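Local coordinates for hydrolase, haloacid dehalogenase-like family (Porphyromonas gingivalis, PDB 2I6X), which is a predicted hydrolase of the haloacid dehalogenase (HAD) superfamily whose substrate is not established, at residues F62-E65 against L66-I70; E89-A92 against E93-D96; K139-S143 against C144-K148; S163-P167 against E168-F172. One frame throughout, in Å; residues are numbered along the deposited sequence.

Interaction 1: residues F62-E65 against L66-I70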
loop_
_atom_site.group_PDB
_atom_site.type_symbol
_atom_site.label_atom_id
_atom_site.label_comp_id
_atom_site.label_asym_id
_atom_site.label_seq_id
_atom_site.Cartn_x
_atom_site.Cartn_y
_atom_site.Cartn_z
ATOM N N PHE A 62 -17.435 4.869 -6.769
ATOM C CA PHE A 62 -17.002 5.682 -5.630
ATOM C C PHE A 62 -17.123 7.186 -5.904
ATOM O O PHE A 62 -17.539 7.963 -5.034
ATOM C CB PHE A 62 -15.566 5.301 -5.252
ATOM C CG PHE A 62 -14.826 6.349 -4.458
ATOM C CD1 PHE A 62 -14.910 6.376 -3.056
ATOM C CD2 PHE A 62 -13.990 7.282 -5.114
ATOM C CE1 PHE A 62 -14.190 7.334 -2.301
ATOM C CE2 PHE A 62 -13.262 8.266 -4.380
ATOM C CZ PHE A 62 -13.348 8.284 -2.966
ATOM N N ARG A 63 -16.776 7.590 -7.116
ATOM C CA ARG A 63 -16.799 8.987 -7.466
ATOM C C ARG A 63 -18.231 9.495 -7.640
ATOM O O ARG A 63 -18.560 10.611 -7.224
ATOM C CB ARG A 63 -15.962 9.209 -8.724
ATOM C CG ARG A 63 -15.667 10.654 -9.026
ATOM C CD ARG A 63 -14.556 10.792 -10.053
ATOM N NE ARG A 63 -14.416 9.618 -10.917
ATOM C CZ ARG A 63 -15.110 9.417 -12.031
ATOM N NH1 ARG A 63 -16.012 10.313 -12.404
ATOM N NH2 ARG A 63 -14.923 8.310 -12.749
ATOM N N THR A 64 -19.075 8.661 -8.241
ATOM C CA THR A 64 -20.489 8.936 -8.358
ATOM C C THR A 64 -21.082 9.161 -6.967
ATOM O O THR A 64 -21.775 10.157 -6.732
ATOM C CB THR A 64 -21.231 7.779 -9.079
ATOM O OG1 THR A 64 -20.700 7.623 -10.399
ATOM C CG2 THR A 64 -22.747 8.066 -9.188
ATOM N N GLU A 65 -20.811 8.240 -6.044
ATOM C CA GLU A 65 -21.333 8.381 -4.688
ATOM C C GLU A 65 -20.741 9.573 -3.939
ATOM O O GLU A 65 -21.448 10.227 -3.176
ATOM C CB GLU A 65 -21.176 7.086 -3.878
ATOM C CG GLU A 65 -21.954 5.920 -4.431
ATOM C CD GLU A 65 -23.397 6.279 -4.667
ATOM O OE1 GLU A 65 -23.766 6.550 -5.838
ATOM O OE2 GLU A 65 -24.158 6.320 -3.675
ATOM N N LEU A 66 -19.461 9.849 -4.165
ATOM C CA LEU A 66 -18.775 10.964 -3.504
ATOM C C LEU A 66 -19.342 12.298 -3.987
ATOM O O LEU A 66 -19.520 13.223 -3.195
ATOM C CB LEU A 66 -17.261 10.934 -3.775
ATOM C CG LEU A 66 -16.230 11.266 -2.677
ATOM C CD1 LEU A 66 -14.925 11.780 -3.290
ATOM C CD2 LEU A 66 -16.694 12.223 -1.586
ATOM N N SER A 67 -19.578 12.385 -5.296
ATOM C CA SER A 67 -20.264 13.518 -5.919
ATOM C C SER A 67 -21.642 13.749 -5.271
ATOM O O SER A 67 -21.948 14.864 -4.843
ATOM C CB SER A 67 -20.431 13.275 -7.413
ATOM O OG SER A 67 -19.178 13.274 -8.064
ATOM N N ARG A 68 -22.450 12.694 -5.187
ATOM C CA ARG A 68 -23.751 12.754 -4.521
ATOM C C ARG A 68 -23.573 13.266 -3.090
ATOM O O ARG A 68 -24.309 14.125 -2.644
ATOM C CB ARG A 68 -24.412 11.369 -4.537
ATOM C CG ARG A 68 -25.894 11.294 -4.061
ATOM C CD ARG A 68 -26.406 9.811 -3.981
ATOM N NE ARG A 68 -25.768 8.984 -5.025
ATOM C CZ ARG A 68 -26.180 8.901 -6.297
ATOM N NH1 ARG A 68 -27.262 9.563 -6.704
ATOM N NH2 ARG A 68 -25.514 8.146 -7.169
ATOM N N TYR A 69 -22.551 12.763 -2.405
ATOM C CA TYR A 69 -22.275 13.101 -1.003
ATOM C C TYR A 69 -21.966 14.590 -0.761
ATOM O O TYR A 69 -22.396 15.176 0.225
ATOM C CB TYR A 69 -21.146 12.188 -0.496
ATOM C CG TYR A 69 -20.784 12.247 0.970
ATOM C CD1 TYR A 69 -21.269 11.289 1.865
ATOM C CD2 TYR A 69 -19.895 13.216 1.455
ATOM C CE1 TYR A 69 -20.910 11.319 3.214
ATOM C CE2 TYR A 69 -19.530 13.254 2.803
ATOM C CZ TYR A 69 -20.026 12.303 3.671
ATOM O OH TYR A 69 -19.666 12.339 5.011
ATOM N N ILE A 70 -21.226 15.208 -1.662
ATOM C CA ILE A 70 -20.880 16.616 -1.471
ATOM C C ILE A 70 -21.800 17.583 -2.242
ATOM O O ILE A 70 -21.733 18.801 -2.051
ATOM C CB ILE A 70 -19.369 16.882 -1.728
ATOM C CG1 ILE A 70 -19.033 16.800 -3.222
ATOM C CG2 ILE A 70 -18.504 15.889 -0.897
ATOM C CD1 ILE A 70 -17.616 17.290 -3.561
#
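Glu65 and Arg68 leave helix 59-70 side by side, pointing the same way, and close a salt bridge between residues three apart. A bend at chi2 (-51°) folds the Glu65 carboxylate along the helix to the guanidinium, and Arg68 answers with a bend of its own at chi3. Arg68 NH2 donates to Glu65 OE1 over 2.7 Å; the oxygen is met on its syn side and sits at the edge of the guanidinium, close to its plane. The two flat groups are twisted by 32°, and NE contributes no more than weak bonds to both carboxylate oxygens. Thr64 runs alongside as well, its methyl CG2 3.4 Å from Arg68 NH2, while its hydroxyl turns back to Glu60 O.

Phe62 and Leu66, one turn apart, form the apolar part of the contact. They too point the same way, with Leu66 CD1 set obliquely to the ring, 3.8 Å from Phe62 CZ. Phe49 meets the Phe62 ring edge-to-face, and side chains of helices 48-54, 76-83 and 36-39 enclose the pair, within what is probably the helical cap of this HAD protein.

Ser67 folds its hydroxyl back beside its own N (chi1 -67°), where OG donates to Arg63 O at 2.9 Å. Ser67 N reaches that same oxygen at 2.8 Å from the other face of the carbonyl plane; OG is also bonded to Leu74 N. The helix is thus amphipathic here: apolar burial holds one part of its surface, while a largely single-bond ion pair, probably softened by solvent, ties successive turns at the exposed part.

Interaction 2: residues E89-A92 against E93-D96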
loop_
_atom_site.group_PDB
_atom_site.type_symbol
_atom_site.label_atom_id
_atom_site.label_comp_id
_atom_site.label_asym_id
_atom_site.label_seq_id
_atom_site.Cartn_x
_atom_site.Cartn_y
_atom_site.Cartn_z
ATOM N N GLU A 89 6.911 11.236 -0.840
ATOM C CA GLU A 89 8.127 10.756 -1.487
ATOM C C GLU A 89 8.079 9.292 -1.898
ATOM O O GLU A 89 7.880 8.405 -1.063
ATOM C CB GLU A 89 9.385 10.976 -0.636
ATOM C CG GLU A 89 10.602 10.318 -1.323
ATOM C CD GLU A 89 11.957 10.569 -0.672
ATOM O OE1 GLU A 89 12.070 10.455 0.573
ATOM O OE2 GLU A 89 12.922 10.841 -1.430
ATOM N N ILE A 90 8.295 9.047 -3.182
ATOM C CA ILE A 90 8.497 7.708 -3.686
ATOM C C ILE A 90 9.996 7.398 -3.561
ATOM O O ILE A 90 10.831 7.942 -4.305
ATOM C CB ILE A 90 7.943 7.593 -5.119
ATOM C CG1 ILE A 90 6.442 7.980 -5.116
ATOM C CG2 ILE A 90 8.188 6.201 -5.676
ATOM C CD1 ILE A 90 5.821 8.364 -6.470
ATOM N N SER A 91 10.341 6.562 -2.575
ATOM C CA SER A 91 11.746 6.292 -2.234
ATOM C C SER A 91 12.493 5.511 -3.311
ATOM O O SER A 91 12.414 4.288 -3.378
ATOM C CB SER A 91 11.877 5.565 -0.892
ATOM O OG SER A 91 13.227 5.651 -0.439
ATOM N N ALA A 92 13.191 6.236 -4.167
ATOM C CA ALA A 92 14.077 5.631 -5.150
ATOM C C ALA A 92 15.074 4.647 -4.504
ATOM O O ALA A 92 15.269 3.548 -5.026
ATOM C CB ALA A 92 14.841 6.731 -5.945
ATOM N N GLU A 93 15.697 5.038 -3.382
ATOM C CA GLU A 93 16.703 4.190 -2.751
ATOM C C GLU A 93 16.150 2.886 -2.174
ATOM O O GLU A 93 16.807 1.860 -2.270
ATOM C CB GLU A 93 17.603 4.952 -1.769
ATOM C CG GLU A 93 17.104 5.176 -0.334
ATOM C CD GLU A 93 18.165 5.920 0.521
ATOM O OE1 GLU A 93 19.185 5.286 0.924
ATOM O OE2 GLU A 93 17.987 7.149 0.773
ATOM N N LYS A 94 14.941 2.925 -1.614
ATOM C CA LYS A 94 14.311 1.712 -1.111
ATOM C C LYS A 94 13.908 0.789 -2.251
ATOM O O LYS A 94 14.007 -0.425 -2.117
ATOM C CB LYS A 94 13.139 2.019 -0.191
ATOM C CG LYS A 94 13.549 2.737 1.090
ATOM C CD LYS A 94 12.309 3.079 1.896
ATOM C CE LYS A 94 12.589 3.960 3.104
ATOM N NZ LYS A 94 11.302 4.268 3.811
ATOM N N PHE A 95 13.503 1.353 -3.391
ATOM C CA PHE A 95 13.249 0.505 -4.563
ATOM C C PHE A 95 14.529 -0.118 -5.123
ATOM O O PHE A 95 14.536 -1.289 -5.496
ATOM C CB PHE A 95 12.459 1.247 -5.640
ATOM C CG PHE A 95 10.993 1.254 -5.388
ATOM C CD1 PHE A 95 10.220 0.117 -5.660
ATOM C CD2 PHE A 95 10.375 2.369 -4.831
ATOM C CE1 PHE A 95 8.822 0.107 -5.420
ATOM C CE2 PHE A 95 8.991 2.367 -4.570
ATOM C CZ PHE A 95 8.214 1.231 -4.877
ATOM N N ASP A 96 15.604 0.668 -5.168
ATOM C CA ASP A 96 16.913 0.144 -5.523
ATOM C C ASP A 96 17.330 -1.018 -4.619
ATOM O O ASP A 96 17.810 -2.037 -5.113
ATOM C CB ASP A 96 17.980 1.256 -5.490
ATOM C CG ASP A 96 17.974 2.100 -6.750
ATOM O OD1 ASP A 96 17.335 1.684 -7.749
ATOM O OD2 ASP A 96 18.608 3.172 -6.760
HETATM O O HOH W 1 15.113 3.301 -7.689
#
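Ser91 touches Lys94 as the N-cap of helix 92-101, where strand 87-90 gives way to the helix. Glu93, second residue of the helix, passes its CG near the serine hydroxyl. Lys94 comes next: its backbone N donates to Ser91 OG at 3.4 Å, a weak capping bond, with OG turned away from the serine's own N (chi1 -164°) and toward the first helical turn. The extended lysine chain then runs alongside the serine, with Lys94 CG 3.3 Å from Ser91 OG, and carries NZ on to hydrogen bonds with the carbonyl oxygens of Val15 and Glu197.

Phe95 follows with the first regular helical bond, from its N to Ser91 O at 3.1 Å. The same oxygen lies at the edge of the Phe95 ring, near its plane, 3.2 Å from CD2. Farther along the ring, Phe95 CE2 meets the methyl Ile90 CG2 at 4.1 Å, the two side chains crossing obliquely, and Phe126 and Phe136 complete this apolar cluster. Asp96 continues the helix by donating from N to Ala92 O at 2.9 Å. A water gives one proton to Ala92 O at 2.7 Å and the other, in a weak bond, to Asp96 OD1.

Interaction 3: residues K139-S143 against C144-K148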
loop_
_atom_site.group_PDB
_atom_site.type_symbol
_atom_site.label_atom_id
_atom_site.label_comp_id
_atom_site.label_asym_id
_atom_site.label_seq_id
_atom_site.Cartn_x
_atom_site.Cartn_y
_atom_site.Cartn_z
ATOM N N LYS A 139 5.051 -10.994 -6.948
ATOM C CA LYS A 139 3.645 -10.629 -7.093
ATOM C C LYS A 139 3.190 -9.472 -6.191
ATOM O O LYS A 139 3.649 -9.320 -5.060
ATOM C CB LYS A 139 2.733 -11.846 -6.900
ATOM C CG LYS A 139 1.303 -11.605 -7.352
ATOM C CD LYS A 139 0.692 -12.870 -7.930
ATOM C CE LYS A 139 -0.736 -12.651 -8.372
ATOM N NZ LYS A 139 -1.413 -13.974 -8.718
ATOM N N VAL A 140 2.267 -8.683 -6.739
ATOM C CA VAL A 140 1.583 -7.599 -6.055
ATOM C C VAL A 140 0.182 -8.031 -5.592
ATOM O O VAL A 140 -0.658 -8.486 -6.384
ATOM C CB VAL A 140 1.529 -6.342 -6.965
ATOM C CG1 VAL A 140 0.667 -5.246 -6.353
ATOM C CG2 VAL A 140 2.959 -5.829 -7.206
ATOM N N TYR A 141 -0.029 -7.904 -4.287
ATOM C CA TYR A 141 -1.299 -8.150 -3.663
ATOM C C TYR A 141 -1.918 -6.816 -3.235
ATOM O O TYR A 141 -1.508 -6.191 -2.229
ATOM C CB TYR A 141 -1.154 -9.168 -2.505
ATOM C CG TYR A 141 -0.648 -10.532 -2.990
ATOM C CD1 TYR A 141 -1.509 -11.449 -3.623
ATOM C CD2 TYR A 141 0.703 -10.898 -2.834
ATOM C CE1 TYR A 141 -1.032 -12.683 -4.083
ATOM C CE2 TYR A 141 1.183 -12.139 -3.275
ATOM C CZ TYR A 141 0.327 -13.022 -3.897
ATOM O OH TYR A 141 0.836 -14.237 -4.344
ATOM N N ALA A 142 -2.917 -6.390 -4.007
ATOM C CA ALA A 142 -3.545 -5.076 -3.818
ATOM C C ALA A 142 -4.988 -5.224 -3.394
ATOM O O ALA A 142 -5.779 -5.821 -4.116
ATOM C CB ALA A 142 -3.474 -4.260 -5.112
ATOM N N SER A 143 -5.325 -4.651 -2.241
ATOM C CA SER A 143 -6.665 -4.741 -1.672
ATOM C C SER A 143 -7.804 -4.585 -2.691
ATOM O O SER A 143 -8.688 -5.439 -2.774
ATOM C CB SER A 143 -6.817 -3.731 -0.533
ATOM O OG SER A 143 -6.774 -2.412 -1.023
ATOM N N CYS A 144 -7.767 -3.523 -3.487
ATOM C CA CYS A 144 -8.843 -3.254 -4.455
ATOM C C CYS A 144 -8.900 -4.257 -5.605
ATOM O O CYS A 144 -9.940 -4.392 -6.249
ATOM C CB CYS A 144 -8.787 -1.805 -4.994
ATOM S SG CYS A 144 -7.207 -1.320 -5.767
ATOM N N GLN A 145 -7.801 -4.958 -5.871
ATOM C CA GLN A 145 -7.854 -6.012 -6.889
ATOM C C GLN A 145 -8.429 -7.312 -6.313
ATOM O O GLN A 145 -8.867 -8.172 -7.047
ATOM C CB GLN A 145 -6.470 -6.245 -7.510
ATOM C CG GLN A 145 -5.905 -5.004 -8.182
ATOM C CD GLN A 145 -4.575 -5.225 -8.907
ATOM O OE1 GLN A 145 -3.598 -5.751 -8.346
ATOM N NE2 GLN A 145 -4.532 -4.800 -10.167
HETATM N N MSE A 146 -8.425 -7.447 -4.991
HETATM C CA MSE A 146 -8.700 -8.724 -4.380
HETATM C C MSE A 146 -10.092 -8.783 -3.752
HETATM O O MSE A 146 -10.603 -9.859 -3.458
HETATM C CB MSE A 146 -7.616 -9.031 -3.354
HETATM C CG MSE A 146 -6.233 -9.187 -3.952
HETATM SE SE MSE A 146 -4.832 -9.190 -2.586
HETATM C CE MSE A 146 -4.909 -11.097 -2.108
ATOM N N GLY A 147 -10.705 -7.617 -3.578
ATOM C CA GLY A 147 -11.924 -7.503 -2.808
ATOM C C GLY A 147 -11.713 -7.797 -1.322
ATOM O O GLY A 147 -12.642 -8.243 -0.658
ATOM N N LYS A 148 -10.502 -7.568 -0.799
ATOM C CA LYS A 148 -10.222 -7.798 0.625
ATOM C C LYS A 148 -9.240 -6.727 1.093
ATOM O O LYS A 148 -8.623 -6.044 0.269
ATOM C CB LYS A 148 -9.616 -9.189 0.899
ATOM C CG LYS A 148 -10.309 -10.388 0.274
ATOM C CD LYS A 148 -9.501 -11.640 0.506
ATOM C CE LYS A 148 -10.380 -12.890 0.429
ATOM N NZ LYS A 148 -10.513 -13.487 -0.923
HETATM O O HOH W 2 -3.368 -7.765 -6.398
#
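Tyr141 and Met146, the latter a selenomethionine, make a Met-aromatic contact where strand 139-142 runs into the short helix 143-146. The selenium is at the edge of the tyrosine ring, 5.4 Å from its centroid and 82° off the normal. A bend at chi3 (85°) brings the terminal methyl round, so that Met146 CE comes within 3.7 Å of Tyr141 CD1. Gln145 instead stretches back along the strand, its OE1 3.6 Å from Ala142 CB.

A water fixes that amide oxygen: it donates to Gln145 OE1 and to Val140 O and accepts from Ala142 N, each at 2.8 Å, and so gives strand-edge polar groups partners. The backbone behind the side chains is tightly wound. Ala142 O accepts from Gln145 N at 2.8 Å, and Ser143 O from Met146 N at 3.0 Å, both donors standing above the carbonyl planes; Gly147, with positive phi, then lets the chain leave the helix.

Farther out, Asp162 takes the Tyr141 hydroxyl, and Ser143 OG bonds to Glu53 O and Thr113 N. The strand pairs with strand 106-111 as an outermost member of the parallel sheet, with helix 153-163 against Tyr141 and Met146 and helix 115-121 against Ala142, Cys144 and Gln145.

Interaction 4: residues S163-P167 against E168-F172; sequences SGMKP and EETLF
Between Lys166 and Thr170 the backbone winds through a short 3-10 turn that delivers the chain from helix 153-163 into strand 170-173, with Glu169 N donating to Lys166 O at 2.9 Å and Thr170 N to Pro167 O at 3.1 Å. This is a helix-to-strand connection of the Rossmann-like HAD core. Just before it, Ser163 OG accepts from Met165 N in an ST turn, and Gly164 takes the positive phi that ends the helix.

Thr170 supplies the chief side-chain bond. With OG1 set beside its own backbone N (chi1 -51°), the hydroxyl donates to Lys166 O at 2.6 Å. It approaches above the carbonyl plane, from the face not used by Glu169 N, so a single oxygen is gripped on both faces. Asn7 ND2 is a further partner of OG1 and links the turn to strand 7-10.

Met165, a selenomethionine, crosses Thr170 at about a right angle, its SE 3.9 Å from the methyl Thr170 CG2. Phe108, Phe188 and Val9 help to bury this pair.

On the solvent side, Lys166 and Glu169 lie alongside each other and point the same way, Lys166 CD being 4.1 Å from Glu169 CD. Their opposite charges probably attract only at longer range, since Lys166 NZ and Glu169 OE2 are 4.6 Å apart. Besides the backbone bond, a water bridges the two residues: it accepts from Lys166 N at 3.0 Å and donates to Glu169 OE1 at 2.7 Å.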
loop_
_atom_site.group_PDB
_atom_site.type_symbol
_atom_site.label_atom_id
_atom_site.label_comp_id
_atom_site.label_asym_id
_atom_site.label_seq_id
_atom_site.Cartn_x
_atom_site.Cartn_y
_atom_site.Cartn_z
ATOM N N SER A 163 0.909 -17.549 -3.250
ATOM C CA SER A 163 2.374 -17.494 -3.342
ATOM C C SER A 163 3.070 -18.755 -2.859
ATOM O O SER A 163 4.200 -19.033 -3.269
ATOM C CB SER A 163 2.915 -16.319 -2.514
ATOM O OG SER A 163 2.717 -16.609 -1.132
ATOM N N GLY A 164 2.420 -19.479 -1.953
ATOM C CA GLY A 164 3.033 -20.617 -1.269
ATOM C C GLY A 164 4.067 -20.263 -0.208
ATOM O O GLY A 164 4.865 -21.102 0.185
HETATM N N MSE A 165 4.059 -19.023 0.259
HETATM C CA MSE A 165 4.962 -18.603 1.324
HETATM C C MSE A 165 4.571 -19.205 2.672
HETATM O O MSE A 165 3.393 -19.209 3.059
HETATM C CB MSE A 165 5.009 -17.076 1.414
HETATM C CG MSE A 165 3.705 -16.437 1.880
HETATM SE SE MSE A 165 3.805 -14.485 1.946
HETATM C CE MSE A 165 4.157 -14.027 0.086
ATOM N N LYS A 166 5.564 -19.750 3.366
ATOM C CA LYS A 166 5.422 -20.127 4.774
ATOM C C LYS A 166 5.596 -18.868 5.637
ATOM O O LYS A 166 6.611 -18.160 5.512
ATOM C CB LYS A 166 6.452 -21.196 5.141
ATOM C CG LYS A 166 6.334 -22.451 4.299
ATOM C CD LYS A 166 7.195 -23.576 4.815
ATOM C CE LYS A 166 7.408 -24.615 3.733
ATOM N NZ LYS A 166 8.165 -25.807 4.232
ATOM N N PRO A 167 4.590 -18.546 6.470
ATOM C CA PRO A 167 4.705 -17.363 7.355
ATOM C C PRO A 167 5.983 -17.329 8.206
ATOM O O PRO A 167 6.591 -16.271 8.370
ATOM C CB PRO A 167 3.440 -17.438 8.222
ATOM C CG PRO A 167 2.465 -18.207 7.378
ATOM C CD PRO A 167 3.282 -19.221 6.618
ATOM N N GLU A 168 6.415 -18.476 8.732
ATOM C CA GLU A 168 7.612 -18.460 9.554
ATOM C C GLU A 168 8.899 -18.271 8.747
ATOM O O GLU A 168 9.978 -18.144 9.314
ATOM C CB GLU A 168 7.694 -19.674 10.467
ATOM C CG GLU A 168 8.057 -20.970 9.767
ATOM C CD GLU A 168 6.834 -21.756 9.301
ATOM O OE1 GLU A 168 6.949 -23.016 9.295
ATOM O OE2 GLU A 168 5.777 -21.107 8.969
ATOM N N GLU A 169 8.785 -18.240 7.429
ATOM C CA GLU A 169 9.944 -17.978 6.589
ATOM C C GLU A 169 9.830 -16.614 5.923
ATOM O O GLU A 169 10.607 -16.279 5.037
ATOM C CB GLU A 169 10.078 -19.060 5.528
ATOM C CG GLU A 169 10.322 -20.455 6.088
ATOM C CD GLU A 169 10.664 -21.452 4.997
ATOM O OE1 GLU A 169 10.370 -21.166 3.812
ATOM O OE2 GLU A 169 11.242 -22.516 5.319
ATOM N N THR A 170 8.856 -15.831 6.355
ATOM C CA THR A 170 8.527 -14.586 5.678
ATOM C C THR A 170 8.689 -13.391 6.603
ATOM O O THR A 170 8.236 -13.431 7.740
ATOM C CB THR A 170 7.077 -14.632 5.108
ATOM O OG1 THR A 170 6.913 -15.834 4.330
ATOM C CG2 THR A 170 6.810 -13.438 4.247
ATOM N N LEU A 171 9.337 -12.333 6.108
ATOM C CA LEU A 171 9.423 -11.068 6.839
ATOM C C LEU A 171 8.398 -10.076 6.290
ATOM O O LEU A 171 8.383 -9.817 5.096
ATOM C CB LEU A 171 10.849 -10.515 6.768
ATOM C CG LEU A 171 11.132 -9.144 7.367
ATOM C CD1 LEU A 171 10.848 -9.134 8.874
ATOM C CD2 LEU A 171 12.588 -8.752 7.073
ATOM N N PHE A 172 7.523 -9.556 7.154
ATOM C CA PHE A 172 6.420 -8.643 6.753
ATOM C C PHE A 172 6.713 -7.241 7.248
ATOM O O PHE A 172 6.900 -7.029 8.452
ATOM C CB PHE A 172 5.076 -9.157 7.306
ATOM C CG PHE A 172 3.874 -8.231 7.033
ATOM C CD1 PHE A 172 3.327 -8.120 5.750
ATOM C CD2 PHE A 172 3.280 -7.505 8.072
ATOM C CE1 PHE A 172 2.196 -7.275 5.492
ATOM C CE2 PHE A 172 2.170 -6.678 7.845
ATOM C CZ PHE A 172 1.619 -6.556 6.547
HETATM O O HOH W 3 8.404 -20.109 2.343
#

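In the fold
Interactions 3 and 4 belong to one parallel sheet and both pack on helix 153-163: their centres are 17 Å apart, and Tyr141 OH meets Ser163 CB at 3.5 Å. In HAD hydrolases the active site gathers at the C-terminal ends of such strands; interaction 3 is at the C-terminal end of its strand, and so probably on the active-site side, while interaction 4 is at the entry to its strand. Interaction 1 lies apart, touching none of the others: its centre is about 23 Å from interaction 3 (nearest atoms about 10 Å) and 39 Å from interaction 4. Interaction 2 lies across the chain's centre from interaction 1, about 34 Å between centres, and about 22 and 23 Å from the centres of interactions 3 and 4.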